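Local coordinates for hypothetical protein (PDB 3WOC) that binds heparin as a prostate-derived, jacalin-like lectin of boar sperm and probably has a part in capacitation, at residues S17-R28 and I40-W48; G67-G75 and F105-L115. All blocks are in the same frame, centred on the assembly; numbering follows the deposited sequence.

Overall arrangement
Both contacts belong to one jacalin-like beta prism, whose three antiparallel four-stranded sheets enclose an apolar core, and both are partly buried. Contact 1 lies within a single sheet: it pairs strands 24-31 and 37-44 of a beta hairpin and takes in the turn into strand 47-53. Contact 2 joins two sheets, since strand 70-77 pairs with 102-106 in its own sheet and also meets the start of strand 114-122 from the next. Chemistry follows place. Contact 1 sets arginines, Gln41 and an indole on one face of its sheet and aliphatic side chains with a tyrosine on the other, whereas contact 2 is mainly aliphatic. The two touch where Ile24 CD1 packs 3.4 Å from Leu115 O.

Contact 1. Residues S17-R28 and I40-W48; sequences SKDNETGITGIR and IQVRYGSSW
The indole of Trp48 is sandwiched between two arginines: the guanidinium of Arg28 covers one face and CB of Arg43 rests on the opposite one, while the backbone of Ile27, Gln41 and Val42 lines its edge. Arg28 CZ stands 3.9 Å from the centroid of the five-membered ring, close to its normal, in a cation-pi contact with the two planes 30° apart. A bend at CD (chi3 -81°) folds the otherwise extended Arg28 chain over the indole. Arg28 NH2 and Trp48 NE1 are both donors and meet face-on without bonding. Gln41 runs alongside Arg28, its amide nearly perpendicular to the guanidinium, and OE1 accepts a weak bond from NH1 at 3.4 Å; Gln41 NE2 turns to Ser49 O, and Arg28 NE pairs with Glu61.

On the other side of the sheet the ring of Tyr44 has Ser17 O over one face and Val42 CG2 over the opposite face, with Thr22 O at its edge. Ile24 lies beside it, CG1 3.8 Å from Tyr44 CE1, and crosses Val42 at a right angle. The Tyr44 hydroxyl bonds to Thr16.

Beyond Tyr44 a type II' turn reverses the chain into strand 47-53. Here Thr25 OG1 donates to Gly45 O at 2.6 Å and accepts from Arg43 NE at 2.9 Å. Arg43 also gives NH2 to Thr25 O, at 3.2 Å from above the carbonyl plane, gripping the threonine side-on with two nitrogens. The backbone adds a bond from Thr25 N to Arg43 O at 2.9 Å.

The antiparallel hairpin is thus held by side chains as well as by its backbone ladder, and the aromatic face and Glu61 together would be expected to offset the charge of Arg28.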
loop_
_atom_site.group_PDB
_atom_site.type_symbol
_atom_site.label_atom_id
_atom_site.label_comp_id
_atom_site.label_asym_id
_atom_site.label_seq_id
_atom_site.Cartn_x
_atom_site.Cartn_y
_atom_site.Cartn_z
ATOM N N SER A 17 7.103 -5.515 -5.564
ATOM C CA SER A 17 6.381 -5.843 -6.790
ATOM C C SER A 17 6.261 -7.350 -6.981
ATOM O O SER A 17 7.015 -8.121 -6.381
ATOM C CB SER A 17 7.075 -5.213 -8.000
ATOM O OG SER A 17 6.173 -5.071 -9.080
ATOM N N LYS A 18 5.304 -7.753 -7.816
ATOM C CA LYS A 18 5.088 -9.153 -8.170
ATOM C C LYS A 18 6.423 -9.802 -8.514
ATOM O O LYS A 18 7.023 -9.500 -9.553
ATOM C CB LYS A 18 4.117 -9.250 -9.349
ATOM C CG LYS A 18 3.414 -10.592 -9.493
ATOM C CD LYS A 18 2.330 -10.538 -10.566
ATOM C CE LYS A 18 2.921 -10.542 -11.968
ATOM N NZ LYS A 18 1.902 -10.216 -12.999
ATOM N N ASP A 19 6.890 -10.664 -7.612
ATOM C CA ASP A 19 8.215 -11.289 -7.701
ATOM C C ASP A 19 8.474 -11.891 -9.078
ATOM O O ASP A 19 9.423 -11.510 -9.766
ATOM C CB ASP A 19 8.399 -12.345 -6.592
ATOM C CG ASP A 19 7.098 -13.078 -6.234
ATOM O OD1 ASP A 19 6.238 -13.272 -7.125
ATOM O OD2 ASP A 19 6.941 -13.465 -5.053
ATOM N N ASN A 20 7.598 -12.819 -9.453
ATOM C CA ASN A 20 7.545 -13.486 -10.756
ATOM C C ASN A 20 6.407 -14.485 -10.661
ATOM O O ASN A 20 5.799 -14.858 -11.667
ATOM C CB ASN A 20 8.850 -14.219 -11.091
ATOM C CG ASN A 20 9.691 -13.489 -12.136
ATOM O OD1 ASN A 20 10.911 -13.380 -11.998
ATOM N ND2 ASN A 20 9.042 -12.993 -13.189
ATOM N N GLU A 21 6.129 -14.895 -9.424
ATOM C CA GLU A 21 5.068 -15.845 -9.106
ATOM C C GLU A 21 3.690 -15.186 -9.099
ATOM O O GLU A 21 3.377 -14.355 -9.956
ATOM C CB GLU A 21 5.336 -16.504 -7.748
ATOM C CG GLU A 21 6.502 -17.476 -7.726
ATOM C CD GLU A 21 6.770 -18.023 -6.337
ATOM O OE1 GLU A 21 5.837 -18.596 -5.728
ATOM O OE2 GLU A 21 7.916 -17.884 -5.855
ATOM N N THR A 22 2.877 -15.570 -8.118
ATOM C CA THR A 22 1.490 -15.136 -8.017
ATOM C C THR A 22 1.401 -13.651 -7.661
ATOM O O THR A 22 2.269 -13.111 -6.970
ATOM C CB THR A 22 0.718 -15.991 -6.978
ATOM O OG1 THR A 22 1.059 -17.374 -7.145
ATOM C CG2 THR A 22 -0.799 -15.825 -7.125
ATOM N N GLY A 23 0.352 -13.003 -8.156
ATOM C CA GLY A 23 0.075 -11.605 -7.860
ATOM C C GLY A 23 -0.438 -11.419 -6.450
ATOM O O GLY A 23 -0.473 -12.368 -5.662
ATOM N N ILE A 24 -0.840 -10.187 -6.145
ATOM C CA ILE A 24 -1.284 -9.797 -4.806
ATOM C C ILE A 24 -2.535 -10.567 -4.382
ATOM O O ILE A 24 -3.542 -10.578 -5.094
ATOM C CB ILE A 24 -1.526 -8.264 -4.713
ATOM C CG1 ILE A 24 -0.236 -7.503 -5.056
ATOM C CG2 ILE A 24 -2.079 -7.874 -3.331
ATOM C CD1 ILE A 24 -0.347 -5.986 -4.981
ATOM N N THR A 25 -2.445 -11.208 -3.221
ATOM C CA THR A 25 -3.535 -12.006 -2.665
ATOM C C THR A 25 -4.035 -11.428 -1.338
ATOM O O THR A 25 -5.043 -11.877 -0.789
ATOM C CB THR A 25 -3.099 -13.475 -2.446
ATOM O OG1 THR A 25 -1.934 -13.510 -1.613
ATOM C CG2 THR A 25 -2.791 -14.154 -3.776
ATOM N N GLY A 26 -3.318 -10.431 -0.829
ATOM C CA GLY A 26 -3.657 -9.800 0.438
ATOM C C GLY A 26 -2.844 -8.552 0.705
ATOM O O GLY A 26 -1.819 -8.310 0.063
ATOM N N ILE A 27 -3.305 -7.761 1.669
ATOM C CA ILE A 27 -2.661 -6.498 2.012
ATOM C C ILE A 27 -2.737 -6.262 3.522
ATOM O O ILE A 27 -3.792 -6.431 4.136
ATOM C CB ILE A 27 -3.290 -5.317 1.210
ATOM C CG1 ILE A 27 -2.231 -4.277 0.802
ATOM C CG2 ILE A 27 -4.495 -4.730 1.939
ATOM C CD1 ILE A 27 -1.738 -3.348 1.911
ATOM N N ARG A 28 -1.607 -5.886 4.110
ATOM C CA ARG A 28 -1.520 -5.639 5.543
ATOM C C ARG A 28 -1.100 -4.196 5.814
ATOM O O ARG A 28 -0.026 -3.764 5.394
ATOM C CB ARG A 28 -0.537 -6.619 6.189
ATOM C CG ARG A 28 -0.637 -6.729 7.701
ATOM C CD ARG A 28 0.329 -7.782 8.226
ATOM N NE ARG A 28 -0.195 -9.137 8.090
ATOM C CZ ARG A 28 0.530 -10.245 8.216
ATOM N NH1 ARG A 28 1.832 -10.176 8.469
ATOM N NH2 ARG A 28 -0.050 -11.430 8.081
ATOM N N ILE A 40 3.297 -0.853 5.434
ATOM C CA ILE A 40 2.475 -1.844 4.739
ATOM C C ILE A 40 3.210 -3.155 4.487
ATOM O O ILE A 40 4.437 -3.236 4.588
ATOM C CB ILE A 40 1.812 -1.330 3.410
ATOM C CG1 ILE A 40 2.819 -1.273 2.247
ATOM C CG2 ILE A 40 1.018 -0.029 3.639
ATOM C CD1 ILE A 40 3.427 0.082 1.986
ATOM N N GLN A 41 2.428 -4.180 4.171
ATOM C CA GLN A 41 2.946 -5.483 3.814
ATOM C C GLN A 41 1.998 -6.072 2.777
ATOM O O GLN A 41 0.776 -5.962 2.901
ATOM C CB GLN A 41 3.036 -6.373 5.054
ATOM C CG GLN A 41 4.142 -7.411 4.997
ATOM C CD GLN A 41 4.426 -8.064 6.346
ATOM O OE1 GLN A 41 3.892 -7.655 7.380
ATOM N NE2 GLN A 41 5.273 -9.083 6.336
ATOM N N VAL A 42 2.568 -6.672 1.741
ATOM C CA VAL A 42 1.783 -7.235 0.650
ATOM C C VAL A 42 2.061 -8.735 0.528
ATOM O O VAL A 42 3.209 -9.165 0.597
ATOM C CB VAL A 42 2.039 -6.459 -0.685
ATOM C CG1 VAL A 42 3.518 -6.214 -0.908
ATOM C CG2 VAL A 42 1.419 -7.163 -1.886
ATOM N N ARG A 43 1.003 -9.528 0.377
ATOM C CA ARG A 43 1.158 -10.974 0.212
ATOM C C ARG A 43 1.086 -11.388 -1.250
ATOM O O ARG A 43 0.099 -11.118 -1.935
ATOM C CB ARG A 43 0.119 -11.742 1.030
ATOM C CG ARG A 43 0.430 -13.231 1.181
ATOM C CD ARG A 43 -0.650 -13.948 1.965
ATOM N NE ARG A 43 -1.950 -13.859 1.304
ATOM C CZ ARG A 43 -3.035 -14.536 1.671
ATOM N NH1 ARG A 43 -2.988 -15.372 2.701
ATOM N NH2 ARG A 43 -4.169 -14.381 0.996
ATOM N N TYR A 44 2.152 -12.037 -1.715
ATOM C CA TYR A 44 2.219 -12.584 -3.067
ATOM C C TYR A 44 2.100 -14.101 -2.971
ATOM O O TYR A 44 2.970 -14.766 -2.401
ATOM C CB TYR A 44 3.538 -12.202 -3.749
ATOM C CG TYR A 44 3.809 -10.715 -3.838
ATOM C CD1 TYR A 44 3.203 -9.931 -4.819
ATOM C CD2 TYR A 44 4.691 -10.098 -2.954
ATOM C CE1 TYR A 44 3.458 -8.566 -4.910
ATOM C CE2 TYR A 44 4.955 -8.735 -3.036
ATOM C CZ TYR A 44 4.336 -7.974 -4.017
ATOM O OH TYR A 44 4.594 -6.621 -4.100
ATOM N N GLY A 45 1.018 -14.641 -3.526
ATOM C CA GLY A 45 0.681 -16.050 -3.342
ATOM C C GLY A 45 0.306 -16.306 -1.895
ATOM O O GLY A 45 -0.749 -15.868 -1.432
ATOM N N SER A 46 1.183 -17.007 -1.181
ATOM C CA SER A 46 1.013 -17.231 0.255
ATOM C C SER A 46 2.122 -16.563 1.071
ATOM O O SER A 46 2.090 -16.583 2.306
ATOM C CB SER A 46 0.939 -18.731 0.564
ATOM O OG SER A 46 2.036 -19.428 -0.001
ATOM N N SER A 47 3.086 -15.958 0.373
ATOM C CA SER A 47 4.228 -15.304 1.013
ATOM C C SER A 47 4.042 -13.795 1.203
ATOM O O SER A 47 3.991 -13.029 0.229
ATOM C CB SER A 47 5.517 -15.579 0.232
ATOM O OG SER A 47 5.885 -16.943 0.326
ATOM N N TRP A 48 3.940 -13.386 2.467
ATOM C CA TRP A 48 3.928 -11.976 2.840
ATOM C C TRP A 48 5.295 -11.361 2.578
ATOM O O TRP A 48 6.327 -12.007 2.784
ATOM C CB TRP A 48 3.561 -11.809 4.317
ATOM C CG TRP A 48 2.099 -11.966 4.609
ATOM C CD1 TRP A 48 1.484 -13.054 5.161
ATOM C CD2 TRP A 48 1.066 -10.999 4.373
ATOM N NE1 TRP A 48 0.132 -12.828 5.280
ATOM C CE2 TRP A 48 -0.153 -11.575 4.804
ATOM C CE3 TRP A 48 1.049 -9.703 3.837
ATOM C CZ2 TRP A 48 -1.377 -10.900 4.713
ATOM C CZ3 TRP A 48 -0.170 -9.034 3.745
ATOM C CH2 TRP A 48 -1.365 -9.634 4.187
#

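Contact 2. Residues G67-G75 and F105-L115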
loop_
_atom_site.group_PDB
_atom_site.type_symbol
_atom_site.label_atom_id
_atom_site.label_comp_id
_atom_site.label_asym_id
_atom_site.label_seq_id
_atom_site.Cartn_x
_atom_site.Cartn_y
_atom_site.Cartn_z
ATOM N N GLY A 67 -9.016 -14.900 -7.491
ATOM C CA GLY A 67 -9.544 -14.191 -8.659
ATOM C C GLY A 67 -9.947 -12.749 -8.384
ATOM O O GLY A 67 -10.419 -12.051 -9.283
ATOM N N GLU A 68 -9.768 -12.310 -7.138
ATOM C CA GLU A 68 -10.082 -10.941 -6.727
ATOM C C GLU A 68 -8.818 -10.084 -6.703
ATOM O O GLU A 68 -7.770 -10.516 -6.211
ATOM C CB GLU A 68 -10.761 -10.942 -5.352
ATOM C CG GLU A 68 -11.194 -9.572 -4.848
ATOM C CD GLU A 68 -11.777 -9.614 -3.449
ATOM O OE1 GLU A 68 -11.305 -10.414 -2.615
ATOM O OE2 GLU A 68 -12.711 -8.837 -3.176
ATOM N N HIS A 69 -8.932 -8.867 -7.230
ATOM C CA HIS A 69 -7.793 -7.963 -7.389
ATOM C C HIS A 69 -8.123 -6.547 -6.927
ATOM O O HIS A 69 -9.286 -6.157 -6.917
ATOM C CB HIS A 69 -7.378 -7.899 -8.861
ATOM C CG HIS A 69 -7.040 -9.225 -9.465
ATOM N ND1 HIS A 69 -5.907 -9.933 -9.125
ATOM C CD2 HIS A 69 -7.675 -9.962 -10.408
ATOM C CE1 HIS A 69 -5.866 -11.054 -9.824
ATOM N NE2 HIS A 69 -6.925 -11.094 -10.612
ATOM N N ILE A 70 -7.094 -5.784 -6.555
ATOM C CA ILE A 70 -7.232 -4.347 -6.304
ATOM C C ILE A 70 -7.205 -3.630 -7.653
ATOM O O ILE A 70 -6.269 -3.816 -8.435
ATOM C CB ILE A 70 -6.073 -3.777 -5.416
ATOM C CG1 ILE A 70 -5.802 -4.645 -4.170
ATOM C CG2 ILE A 70 -6.313 -2.296 -5.072
ATOM C CD1 ILE A 70 -6.866 -4.599 -3.093
ATOM N N ILE A 71 -8.221 -2.817 -7.930
ATOM C CA ILE A 71 -8.274 -2.083 -9.203
ATOM C C ILE A 71 -8.215 -0.554 -9.067
ATOM O O ILE A 71 -7.929 0.142 -10.043
ATOM C CB ILE A 71 -9.446 -2.549 -10.127
ATOM C CG1 ILE A 71 -10.789 -2.528 -9.393
ATOM C CG2 ILE A 71 -9.164 -3.934 -10.692
ATOM C CD1 ILE A 71 -11.571 -1.248 -9.582
ATOM N N SER A 72 -8.497 -0.035 -7.872
ATOM C CA SER A 72 -8.326 1.401 -7.596
ATOM C C SER A 72 -8.085 1.700 -6.118
ATOM O O SER A 72 -8.431 0.902 -5.249
ATOM C CB SER A 72 -9.501 2.230 -8.141
ATOM O OG SER A 72 -10.693 1.997 -7.415
ATOM N N ILE A 73 -7.479 2.852 -5.840
ATOM C CA ILE A 73 -7.128 3.230 -4.472
ATOM C C ILE A 73 -7.421 4.704 -4.188
ATOM O O ILE A 73 -6.822 5.598 -4.788
ATOM C CB ILE A 73 -5.643 2.890 -4.142
ATOM C CG1 ILE A 73 -5.409 1.380 -4.263
ATOM C CG2 ILE A 73 -5.268 3.379 -2.732
ATOM C CD1 ILE A 73 -3.977 0.969 -4.409
ATOM N N TYR A 74 -8.355 4.938 -3.275
ATOM C CA TYR A 74 -8.624 6.279 -2.766
ATOM C C TYR A 74 -7.900 6.456 -1.434
ATOM O O TYR A 74 -7.861 5.536 -0.616
ATOM C CB TYR A 74 -10.135 6.510 -2.627
ATOM C CG TYR A 74 -10.544 7.601 -1.649
ATOM C CD1 TYR A 74 -11.151 7.276 -0.440
ATOM C CD2 TYR A 74 -10.335 8.954 -1.936
ATOM C CE1 TYR A 74 -11.532 8.257 0.467
ATOM C CE2 TYR A 74 -10.719 9.947 -1.032
ATOM C CZ TYR A 74 -11.318 9.584 0.166
ATOM O OH TYR A 74 -11.708 10.538 1.076
ATOM N N GLY A 75 -7.313 7.631 -1.231
ATOM C CA GLY A 75 -6.610 7.914 0.010
ATOM C C GLY A 75 -6.610 9.363 0.453
ATOM O O GLY A 75 -7.137 10.244 -0.230
ATOM N N PHE A 105 -6.741 9.868 -5.747
ATOM C CA PHE A 105 -7.302 8.660 -6.349
ATOM C C PHE A 105 -6.287 7.987 -7.269
ATOM O O PHE A 105 -5.763 8.606 -8.194
ATOM C CB PHE A 105 -8.592 8.982 -7.109
ATOM C CG PHE A 105 -9.256 7.779 -7.726
ATOM C CD1 PHE A 105 -9.903 6.838 -6.929
ATOM C CD2 PHE A 105 -9.247 7.596 -9.106
ATOM C CE1 PHE A 105 -10.522 5.727 -7.499
ATOM C CE2 PHE A 105 -9.865 6.490 -9.687
ATOM C CZ PHE A 105 -10.503 5.555 -8.882
ATOM N N ALA A 106 -6.011 6.715 -6.996
ATOM C CA ALA A 106 -5.043 5.945 -7.762
ATOM C C ALA A 106 -5.738 4.864 -8.578
ATOM O O ALA A 106 -6.530 4.087 -8.048
ATOM C CB ALA A 106 -4.008 5.331 -6.837
ATOM N N ALA A 107 -5.435 4.829 -9.871
ATOM C CA ALA A 107 -6.008 3.858 -10.790
ATOM C C ALA A 107 -5.024 3.610 -11.926
ATOM O O ALA A 107 -4.247 4.508 -12.272
ATOM C CB ALA A 107 -7.342 4.365 -11.335
ATOM N N PRO A 108 -5.038 2.390 -12.507
ATOM C CA PRO A 108 -4.151 2.085 -13.630
ATOM C C PRO A 108 -4.475 2.924 -14.864
ATOM O O PRO A 108 -5.569 3.486 -14.962
ATOM C CB PRO A 108 -4.438 0.606 -13.907
ATOM C CG PRO A 108 -5.789 0.365 -13.356
ATOM C CD PRO A 108 -5.869 1.229 -12.144
ATOM N N ASN A 109 -3.527 3.013 -15.791
ATOM C CA ASN A 109 -3.751 3.739 -17.035
ATOM C C ASN A 109 -4.586 2.913 -18.001
ATOM O O ASN A 109 -5.362 3.458 -18.784
ATOM C CB ASN A 109 -2.428 4.130 -17.692
ATOM C CG ASN A 109 -2.435 5.559 -18.200
ATOM O OD1 ASN A 109 -2.577 5.806 -19.402
ATOM N ND2 ASN A 109 -2.300 6.514 -17.282
ATOM N N LEU A 110 -4.420 1.596 -17.925
ATOM C CA LEU A 110 -5.113 0.667 -18.801
ATOM C C LEU A 110 -6.188 -0.092 -18.037
ATOM O O LEU A 110 -5.910 -0.738 -17.024
ATOM C CB LEU A 110 -4.113 -0.310 -19.436
ATOM C CG LEU A 110 -3.456 -0.027 -20.796
ATOM C CD1 LEU A 110 -3.281 1.455 -21.096
ATOM C CD2 LEU A 110 -2.123 -0.759 -20.905
ATOM N N THR A 111 -7.420 0.000 -18.527
ATOM C CA THR A 111 -8.541 -0.735 -17.954
ATOM C C THR A 111 -8.288 -2.225 -18.124
ATOM O O THR A 111 -7.969 -2.684 -19.222
ATOM C CB THR A 111 -9.869 -0.352 -18.624
ATOM O OG1 THR A 111 -9.745 -0.515 -20.042
ATOM C CG2 THR A 111 -10.230 1.102 -18.314
ATOM N N GLY A 112 -8.423 -2.970 -17.031
ATOM C CA GLY A 112 -8.104 -4.395 -17.020
ATOM C C GLY A 112 -6.915 -4.702 -16.130
ATOM O O GLY A 112 -6.811 -5.800 -15.582
ATOM N N GLN A 113 -6.019 -3.725 -15.993
ATOM C CA GLN A 113 -4.856 -3.840 -15.116
ATOM C C GLN A 113 -5.263 -3.825 -13.648
ATOM O O GLN A 113 -6.298 -3.255 -13.274
ATOM C CB GLN A 113 -3.866 -2.711 -15.378
ATOM C CG GLN A 113 -3.157 -2.786 -16.713
ATOM C CD GLN A 113 -2.150 -1.671 -16.895
ATOM O OE1 GLN A 113 -2.413 -0.512 -16.564
ATOM N NE2 GLN A 113 -0.989 -2.015 -17.429
ATOM N N VAL A 114 -4.440 -4.468 -12.827
ATOM C CA VAL A 114 -4.688 -4.580 -11.393
ATOM C C VAL A 114 -3.410 -4.249 -10.625
ATOM O O VAL A 114 -2.328 -4.186 -11.215
ATOM C CB VAL A 114 -5.211 -5.997 -11.000
ATOM C CG1 VAL A 114 -6.413 -6.393 -11.856
ATOM C CG2 VAL A 114 -4.103 -7.054 -11.096
ATOM N N LEU A 115 -3.537 -4.037 -9.319
ATOM C CA LEU A 115 -2.391 -3.736 -8.470
ATOM C C LEU A 115 -1.485 -4.958 -8.344
ATOM O O LEU A 115 -1.943 -6.044 -7.986
ATOM C CB LEU A 115 -2.858 -3.276 -7.083
ATOM C CG LEU A 115 -1.831 -2.683 -6.111
ATOM C CD1 LEU A 115 -1.449 -1.268 -6.515
ATOM C CD2 LEU A 115 -2.373 -2.700 -4.690
HETATM O O HOH W 1 -4.537 -6.713 -7.123
#
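Leu115 fits its forked end between two isoleucines of strand 70-77. CD2 lies against Ile70, whose CB is 3.7 Å from Leu115 CB as the two side chains run side by side, while CD1 meets Ile73 CD1 at 4.0 Å, nearly at right angles. With CG anti to the backbone N (chi1 -170°), the fork reaches both. Ala106 CB lies beside Ile73 CB, and Phe132 of strand 127-135 packs against Ile73, Ala106 and Leu115.

Val114 CG1 presses on His69 CB at 3.5 Å and on Ile71 CG2, this methyl crossing the histidine side chain at a slant. Phe105 lays CE1 and CZ on Ser72 CB, with Tyr74 CB at its ring edge. Pro108 CD sits 3.1 Å from Ile71 O, beside the classic bulge that Ile71 and Ser72 form opposite Ile87.

Backbone bonds bracket this packing: Ile73 and Ala106 pair in both directions, and Leu115 N donates to Ile70 O at 2.9 Å. A water bridges Ile70 N and Leu115 O. Before the bulge strand 70-77 meets strand 114-122; after it, the strand pairs with 102-106. The junction between sheets is mostly side-chain packing, with backbone polar atoms of Ile70 and Leu115 met by one direct bond and one water.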